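Local coordinates for protein nuclear hormone receptor FTZ-F1 (Drosophila melanogaster, PDB 2XHS) that probably regulates transcription as an NR5A-class nuclear receptor whose ligand-binding domain takes up a peptide of its partner Fushi tarazu, at residues Val43-Val54 against Leu111-Leu122. Residues are numbered along the deposited sequence; the frame is centred on the assembly and turned at random.
Sequences VEVDLFELMCKV and LNNGQVFNLMSL
Phe-117 points its ring edge-on into the first turns of helix 47-67, with CZ 3.8 Å from Met-51 CA, which lies at the edge in the plane of the ring. Its CG is anti to the backbone N (chi1 -173°), and this swings the ring from the strand toward the helix. Leu-50 CD1 meets Phe-117 CD1 obliquely at 4.0 Å. Further along the helix, Val-54 crosses Leu-122 nearly at a right angle, Val-54 CG1 lying 3.6 Å from Leu-122 CD1, while Met-51 and Leu-122 slide past each other in opposite directions. The selenium of Met-51, a selenomethionine, rests near Ser-121 CB. Toward the loop, Leu-47 CD1 reaches Val-116 O at 3.5 Å, and Gln-115, extended beyond CG, gives NE2 to Val-45 O in a bent hydrogen bond of 3.1 Å (138° at the hydrogen). Behind these residues, backbone hydrogen bonding between Phe-117 and Thr-109 pairs strand 116-118 with strand 108-110 in the small hairpin of the nuclear receptor ligand-binding domain; helix 24-39 backs Leu-50, and His-96 touches Leu-122. The apolar packing has little directional preference, whereas the Gln-115 bond, its acceptor close to the amide plane, ties the loop ahead of the helix to the hairpin.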
ATOM      1  N   VAL A  43      -2.005  27.381 -14.240  1.00 81.83           N
ATOM      2  CA  VAL A  43      -2.647  27.134 -15.503  1.00 80.63           C
ATOM      3  C   VAL A  43      -2.562  25.695 -15.958  1.00 79.46           C
ATOM      4  O   VAL A  43      -3.530  25.125 -16.382  1.00 79.52           O
ATOM      5  CB  VAL A  43      -2.021  27.999 -16.552  1.00 81.25           C
ATOM      6  CG1 VAL A  43      -2.982  28.241 -17.655  1.00 80.48           C
ATOM      7  CG2 VAL A  43      -1.610  29.288 -15.922  1.00 81.79           C
ATOM      8  N   GLU A  44      -1.386  25.115 -15.937  1.00 77.74           N
ATOM      9  CA  GLU A  44      -1.270  23.726 -16.294  1.00 76.47           C
ATOM     10  C   GLU A  44      -0.148  23.129 -15.528  1.00 74.95           C
ATOM     11  O   GLU A  44       0.772  23.820 -15.158  1.00 75.46           O
ATOM     12  CB  GLU A  44      -1.040  23.530 -17.767  1.00 76.44           C
ATOM     13  CG  GLU A  44      -2.292  23.447 -18.536  1.00 79.87           C
ATOM     14  CD  GLU A  44      -2.149  22.569 -19.736  1.00 86.09           C
ATOM     15  OE1 GLU A  44      -1.020  22.445 -20.233  1.00 85.87           O
ATOM     16  OE2 GLU A  44      -3.159  22.018 -20.207  1.00 87.33           O
ATOM     17  N   VAL A  45      -0.236  21.834 -15.297  1.00 71.65           N
ATOM     18  CA  VAL A  45       0.716  21.126 -14.503  1.00 68.25           C
ATOM     19  C   VAL A  45       0.999  19.854 -15.224  1.00 66.03           C
ATOM     20  O   VAL A  45       0.245  19.478 -16.078  1.00 65.67           O
ATOM     21  CB  VAL A  45       0.118  20.841 -13.162  1.00 68.41           C
ATOM     22  CG1 VAL A  45       1.147  20.365 -12.227  1.00 70.14           C
ATOM     23  CG2 VAL A  45      -0.453  22.089 -12.622  1.00 68.83           C
ATOM     24  N   ASP A  46       2.097  19.198 -14.897  1.00 63.61           N
ATOM     25  CA  ASP A  46       2.427  17.963 -15.549  1.00 61.16           C
ATOM     26  C   ASP A  46       1.763  16.951 -14.714  1.00 58.52           C
ATOM     27  O   ASP A  46       2.069  16.800 -13.564  1.00 57.44           O
ATOM     28  CB  ASP A  46       3.918  17.722 -15.527  1.00 62.44           C
ATOM     29  CG  ASP A  46       4.328  16.567 -16.391  1.00 66.46           C
ATOM     30  OD1 ASP A  46       3.825  16.434 -17.501  1.00 73.75           O
ATOM     31  OD2 ASP A  46       5.173  15.785 -15.982  1.00 70.03           O
ATOM     32  N   LEU A  47       0.801  16.283 -15.300  1.00 55.28           N
ATOM     33  CA  LEU A  47       0.031  15.318 -14.583  1.00 52.20           C
ATOM     34  C   LEU A  47       0.853  14.158 -14.135  0.84 51.33           C
ATOM     35  O   LEU A  47       0.606  13.622 -13.093  0.32 50.48           O
ATOM     36  CB  LEU A  47      -1.176  14.893 -15.380  1.00 51.39           C
ATOM     37  CG  LEU A  47      -2.158  16.039 -15.523  1.00 50.22           C
ATOM     38  CD1 LEU A  47      -3.290  15.625 -16.360  1.00 48.86           C
ATOM     39  CD2 LEU A  47      -2.646  16.435 -14.200  1.00 45.68           C
ATOM     40  N   PHE A  48       1.812  13.742 -14.933  1.00 51.48           N
ATOM     41  CA  PHE A  48       2.636  12.647 -14.526  1.00 50.99           C
ATOM     42  C   PHE A  48       3.424  13.032 -13.333  1.00 51.08           C
ATOM     43  O   PHE A  48       3.558  12.284 -12.424  1.00 51.45           O
ATOM     44  CB  PHE A  48       3.543  12.201 -15.638  1.00 51.14           C
ATOM     45  CG  PHE A  48       4.457  11.101 -15.245  1.00 49.92           C
ATOM     46  CD1 PHE A  48       4.051   9.816 -15.275  1.00 49.05           C
ATOM     47  CD2 PHE A  48       5.712  11.367 -14.822  1.00 50.19           C
ATOM     48  CE1 PHE A  48       4.853   8.859 -14.908  1.00 48.26           C
ATOM     49  CE2 PHE A  48       6.516  10.387 -14.462  1.00 46.23           C
ATOM     50  CZ  PHE A  48       6.089   9.137 -14.507  1.00 45.55           C
ATOM     51  N   GLU A  49       3.947  14.227 -13.319  1.00 50.69           N
ATOM     52  CA  GLU A  49       4.731  14.640 -12.190  1.00 51.55           C
ATOM     53  C   GLU A  49       3.929  14.654 -10.937  1.00 51.93           C
ATOM     54  O   GLU A  49       4.443  14.374  -9.892  1.00 53.17           O
ATOM     55  CB  GLU A  49       5.240  16.044 -12.385  1.00 52.89           C
ATOM     56  CG  GLU A  49       6.309  16.204 -13.383  1.00 55.44           C
ATOM     57  CD  GLU A  49       7.195  17.331 -13.044  1.00 58.83           C
ATOM     58  OE1 GLU A  49       6.776  18.187 -12.282  1.00 59.43           O
ATOM     59  OE2 GLU A  49       8.309  17.384 -13.544  1.00 64.81           O
ATOM     60  N   LEU A  50       2.679  15.050 -11.046  1.00 51.37           N
ATOM     61  CA  LEU A  50       1.780  15.146  -9.922  1.00 50.09           C
ATOM     62  C   LEU A  50       1.519  13.808  -9.313  1.00 50.12           C
ATOM     63  O   LEU A  50       1.526  13.648  -8.128  1.00 50.43           O
ATOM     64  CB  LEU A  50       0.478  15.730 -10.391  1.00 49.64           C
ATOM     65  CG  LEU A  50      -0.218  16.799  -9.568  1.00 48.72           C
ATOM     66  CD1 LEU A  50      -1.624  16.895  -9.988  1.00 47.19           C
ATOM     67  CD2 LEU A  50      -0.145  16.506  -8.134  1.00 47.86           C
HETATM   68  N   MSE A  51       1.333  12.824 -10.149  1.00 49.74           N
HETATM   69  CA  MSE A  51       1.048  11.519  -9.672  1.00 49.89           C
HETATM   70  C   MSE A  51       2.191  11.085  -8.833  1.00 48.82           C
HETATM   71  O   MSE A  51       2.012  10.462  -7.839  1.00 49.69           O
HETATM   72  CB  MSE A  51       0.894  10.580 -10.840  1.00 49.96           C
HETATM   73  CG  MSE A  51       0.454   9.238 -10.452  1.00 52.15           C
HETATM   74 SE   MSE A  51       0.827   8.054 -11.768  1.00 66.29          SE
HETATM   75  CE  MSE A  51       2.628   7.803 -11.415  1.00 65.93           C
ATOM     76  N   CYS A  52       3.383  11.415  -9.265  1.00 47.43           N
ATOM     77  CA  CYS A  52       4.599  11.100  -8.559  1.00 46.82           C
ATOM     78  C   CYS A  52       4.673  11.799  -7.249  1.00 46.99           C
ATOM     79  O   CYS A  52       5.249  11.298  -6.321  1.00 47.66           O
ATOM     80  CB  CYS A  52       5.812  11.422  -9.384  1.00 46.22           C
ATOM     81  SG  CYS A  52       6.184  10.256 -10.603  1.00 45.52           S
ATOM     82  N   LYS A  53       4.140  12.997  -7.196  1.00 46.12           N
ATOM     83  CA  LYS A  53       4.124  13.748  -5.980  1.00 44.95           C
ATOM     84  C   LYS A  53       3.284  13.079  -4.958  1.00 43.94           C
ATOM     85  O   LYS A  53       3.593  13.070  -3.801  1.00 43.22           O
ATOM     86  CB  LYS A  53       3.619  15.140  -6.251  1.00 45.69           C
ATOM     87  CG  LYS A  53       4.711  16.137  -6.247  1.00 50.51           C
ATOM     88  CD  LYS A  53       4.221  17.515  -6.387  1.00 55.02           C
ATOM     89  CE  LYS A  53       4.430  18.010  -7.769  1.00 58.74           C
ATOM     90  NZ  LYS A  53       4.389  19.471  -7.795  1.00 60.55           N
ATOM     91  N   VAL A  54       2.167  12.556  -5.404  1.00 43.65           N
ATOM     92  CA  VAL A  54       1.255  11.863  -4.547  1.00 42.58           C
ATOM     93  C   VAL A  54       1.896  10.631  -4.028  1.00 42.62           C
ATOM     94  O   VAL A  54       1.855  10.364  -2.868  1.00 43.81           O
ATOM     95  CB  VAL A  54       0.044  11.450  -5.326  1.00 41.10           C
ATOM     96  CG1 VAL A  54      -0.857  10.672  -4.487  1.00 40.55           C
ATOM     97  CG2 VAL A  54      -0.659  12.630  -5.795  1.00 43.28           C
ATOM     98  N   LEU A 111      -9.840  18.784 -11.403  1.00 58.48           N
ATOM     99  CA  LEU A 111      -8.878  19.450 -10.585  1.00 59.01           C
ATOM    100  C   LEU A 111      -9.120  20.846 -10.088  1.00 59.98           C
ATOM    101  O   LEU A 111      -8.369  21.310  -9.268  1.00 61.49           O
ATOM    102  CB  LEU A 111      -7.564  19.435 -11.293  1.00 58.88           C
ATOM    103  CG  LEU A 111      -6.737  18.232 -10.950  1.00 59.54           C
ATOM    104  CD1 LEU A 111      -5.477  18.374 -11.677  1.00 61.11           C
ATOM    105  CD2 LEU A 111      -6.490  18.240  -9.504  1.00 54.39           C
ATOM    106  N   ASN A 112     -10.182  21.488 -10.549  1.00 60.27           N
ATOM    107  CA  ASN A 112     -10.445  22.864 -10.171  1.00 61.85           C
ATOM    108  C   ASN A 112      -9.571  23.668 -11.101  1.00 61.96           C
ATOM    109  O   ASN A 112      -9.539  24.898 -11.066  1.00 61.88           O
ATOM    110  CB  ASN A 112     -10.051  23.119  -8.716  1.00 61.76           C
ATOM    111  CG  ASN A 112     -11.052  22.546  -7.733  1.00 67.79           C
ATOM    112  OD1 ASN A 112     -12.054  21.949  -8.124  1.00 68.89           O
ATOM    113  ND2 ASN A 112     -10.784  22.727  -6.445  1.00 73.60           N
ATOM    114  N   ASN A 113      -8.865  22.931 -11.950  1.00 62.50           N
ATOM    115  CA  ASN A 113      -8.051  23.503 -12.969  1.00 62.29           C
ATOM    116  C   ASN A 113      -8.756  23.342 -14.226  1.00 61.67           C
ATOM    117  O   ASN A 113      -8.386  23.919 -15.190  1.00 63.17           O
ATOM    118  CB  ASN A 113      -6.803  22.694 -13.129  1.00 63.14           C
ATOM    119  CG  ASN A 113      -5.640  23.399 -12.659  1.00 65.15           C
ATOM    120  OD1 ASN A 113      -5.760  24.349 -11.924  1.00 71.25           O
ATOM    121  ND2 ASN A 113      -4.491  22.967 -13.079  1.00 64.23           N
ATOM    122  N   GLY A 114      -9.755  22.498 -14.231  1.00 61.13           N
ATOM    123  CA  GLY A 114     -10.382  22.136 -15.469  1.00 60.47           C
ATOM    124  C   GLY A 114      -9.518  21.049 -16.032  1.00 59.57           C
ATOM    125  O   GLY A 114      -9.715  20.574 -17.124  1.00 60.47           O
ATOM    126  N   GLN A 115      -8.548  20.653 -15.240  1.00 58.01           N
ATOM    127  CA  GLN A 115      -7.667  19.585 -15.588  1.00 56.72           C
ATOM    128  C   GLN A 115      -8.179  18.372 -14.846  1.00 55.38           C
ATOM    129  O   GLN A 115      -8.832  18.493 -13.844  1.00 55.04           O
ATOM    130  CB  GLN A 115      -6.264  19.946 -15.157  1.00 57.08           C
ATOM    131  CG  GLN A 115      -5.233  19.842 -16.241  1.00 56.03           C
ATOM    132  CD  GLN A 115      -3.933  20.428 -15.831  1.00 55.17           C
ATOM    133  OE1 GLN A 115      -3.890  21.417 -15.141  1.00 54.32           O
ATOM    134  NE2 GLN A 115      -2.864  19.824 -16.251  1.00 53.44           N
ATOM    135  N   VAL A 116      -7.895  17.193 -15.347  1.00 53.80           N
ATOM    136  CA  VAL A 116      -8.420  15.999 -14.740  1.00 52.77           C
ATOM    137  C   VAL A 116      -7.320  15.070 -14.283  1.00 52.31           C
ATOM    138  O   VAL A 116      -6.454  14.748 -15.042  1.00 53.02           O
ATOM    139  CB  VAL A 116      -9.329  15.282 -15.741  1.00 52.73           C
ATOM    140  CG1 VAL A 116      -9.749  13.946 -15.237  1.00 52.90           C
ATOM    141  CG2 VAL A 116     -10.522  16.113 -16.010  1.00 52.38           C
ATOM    142  N   PHE A 117      -7.386  14.611 -13.044  1.00 50.97           N
ATOM    143  CA  PHE A 117      -6.381  13.709 -12.532  1.00 50.22           C
ATOM    144  C   PHE A 117      -6.880  12.300 -12.485  1.00 49.81           C
ATOM    145  O   PHE A 117      -7.897  12.041 -11.926  1.00 50.20           O
ATOM    146  CB  PHE A 117      -5.949  14.113 -11.135  1.00 49.43           C
ATOM    147  CG  PHE A 117      -4.798  13.322 -10.616  1.00 51.26           C
ATOM    148  CD1 PHE A 117      -3.531  13.549 -11.071  1.00 52.00           C
ATOM    149  CD2 PHE A 117      -4.977  12.341  -9.690  1.00 50.53           C
ATOM    150  CE1 PHE A 117      -2.510  12.835 -10.609  1.00 50.16           C
ATOM    151  CE2 PHE A 117      -3.954  11.634  -9.253  1.00 48.85           C
ATOM    152  CZ  PHE A 117      -2.724  11.884  -9.702  1.00 51.92           C
ATOM    153  N   ASN A 118      -6.131  11.378 -13.059  1.00 48.79           N
ATOM    154  CA  ASN A 118      -6.511  10.002 -13.058  1.00 47.64           C
ATOM    155  C   ASN A 118      -6.045   9.391 -11.797  1.00 47.12           C
ATOM    156  O   ASN A 118      -4.920   9.047 -11.667  1.00 48.83           O
ATOM    157  CB  ASN A 118      -5.820   9.310 -14.197  1.00 47.90           C
ATOM    158  CG  ASN A 118      -6.279   7.927 -14.392  1.00 49.41           C
ATOM    159  OD1 ASN A 118      -7.437   7.652 -14.319  1.00 57.54           O
ATOM    160  ND2 ASN A 118      -5.373   7.043 -14.640  1.00 48.34           N
ATOM    161  N   LEU A 119      -6.950   9.281 -10.854  1.00 47.16           N
ATOM    162  CA  LEU A 119      -6.716   8.712  -9.551  1.00 47.44           C
ATOM    163  C   LEU A 119      -6.370   7.269  -9.668  1.00 47.64           C
ATOM    164  O   LEU A 119      -5.609   6.744  -8.925  1.00 45.95           O
ATOM    165  CB  LEU A 119      -7.949   8.870  -8.694  1.00 46.87           C
ATOM    166  CG  LEU A 119      -8.264  10.271  -8.240  1.00 47.94           C
ATOM    167  CD1 LEU A 119      -9.681  10.363  -7.864  1.00 48.09           C
ATOM    168  CD2 LEU A 119      -7.438  10.550  -7.063  1.00 46.35           C
HETATM  169  N   MSE A 120      -6.965   6.649 -10.650  1.00 49.02           N
HETATM  170  CA  MSE A 120      -6.839   5.259 -10.943  1.00 51.22           C
HETATM  171  C   MSE A 120      -5.415   4.922 -11.270  1.00 51.06           C
HETATM  172  O   MSE A 120      -4.972   3.841 -11.031  1.00 50.37           O
HETATM  173  CB  MSE A 120      -7.757   4.959 -12.110  1.00 53.18           C
HETATM  174  CG  MSE A 120      -7.844   3.544 -12.557  1.00 58.45           C
HETATM  175 SE   MSE A 120      -8.407   2.375 -11.250  1.00 77.91          SE
HETATM  176  CE  MSE A 120      -8.275   0.824 -12.269  1.00 77.64           C
ATOM    177  N   SER A 121      -4.709   5.888 -11.811  1.00 51.38           N
ATOM    178  CA  SER A 121      -3.306   5.773 -12.159  1.00 50.88           C
ATOM    179  C   SER A 121      -2.486   5.508 -10.960  1.00 49.38           C
ATOM    180  O   SER A 121      -1.582   4.739 -10.984  1.00 48.97           O
ATOM    181  CB  SER A 121      -2.827   7.076 -12.717  1.00 50.25           C
ATOM    182  OG  SER A 121      -3.050   7.108 -14.089  1.00 58.90           O
ATOM    183  N   LEU A 122      -2.863   6.127  -9.878  1.00 47.50           N
ATOM    184  CA  LEU A 122      -2.129   6.056  -8.674  1.00 45.98           C
ATOM    185  C   LEU A 122      -2.016   4.643  -8.282  1.00 45.63           C
ATOM    186  O   LEU A 122      -1.090   4.267  -7.644  1.00 46.76           O
ATOM    187  CB  LEU A 122      -2.895   6.772  -7.607  1.00 45.38           C
ATOM    188  CG  LEU A 122      -2.510   8.211  -7.545  1.00 46.66           C
ATOM    189  CD1 LEU A 122      -3.287   8.850  -6.487  1.00 46.64           C
ATOM    190  CD2 LEU A 122      -1.063   8.261  -7.247  1.00 45.14           C
TER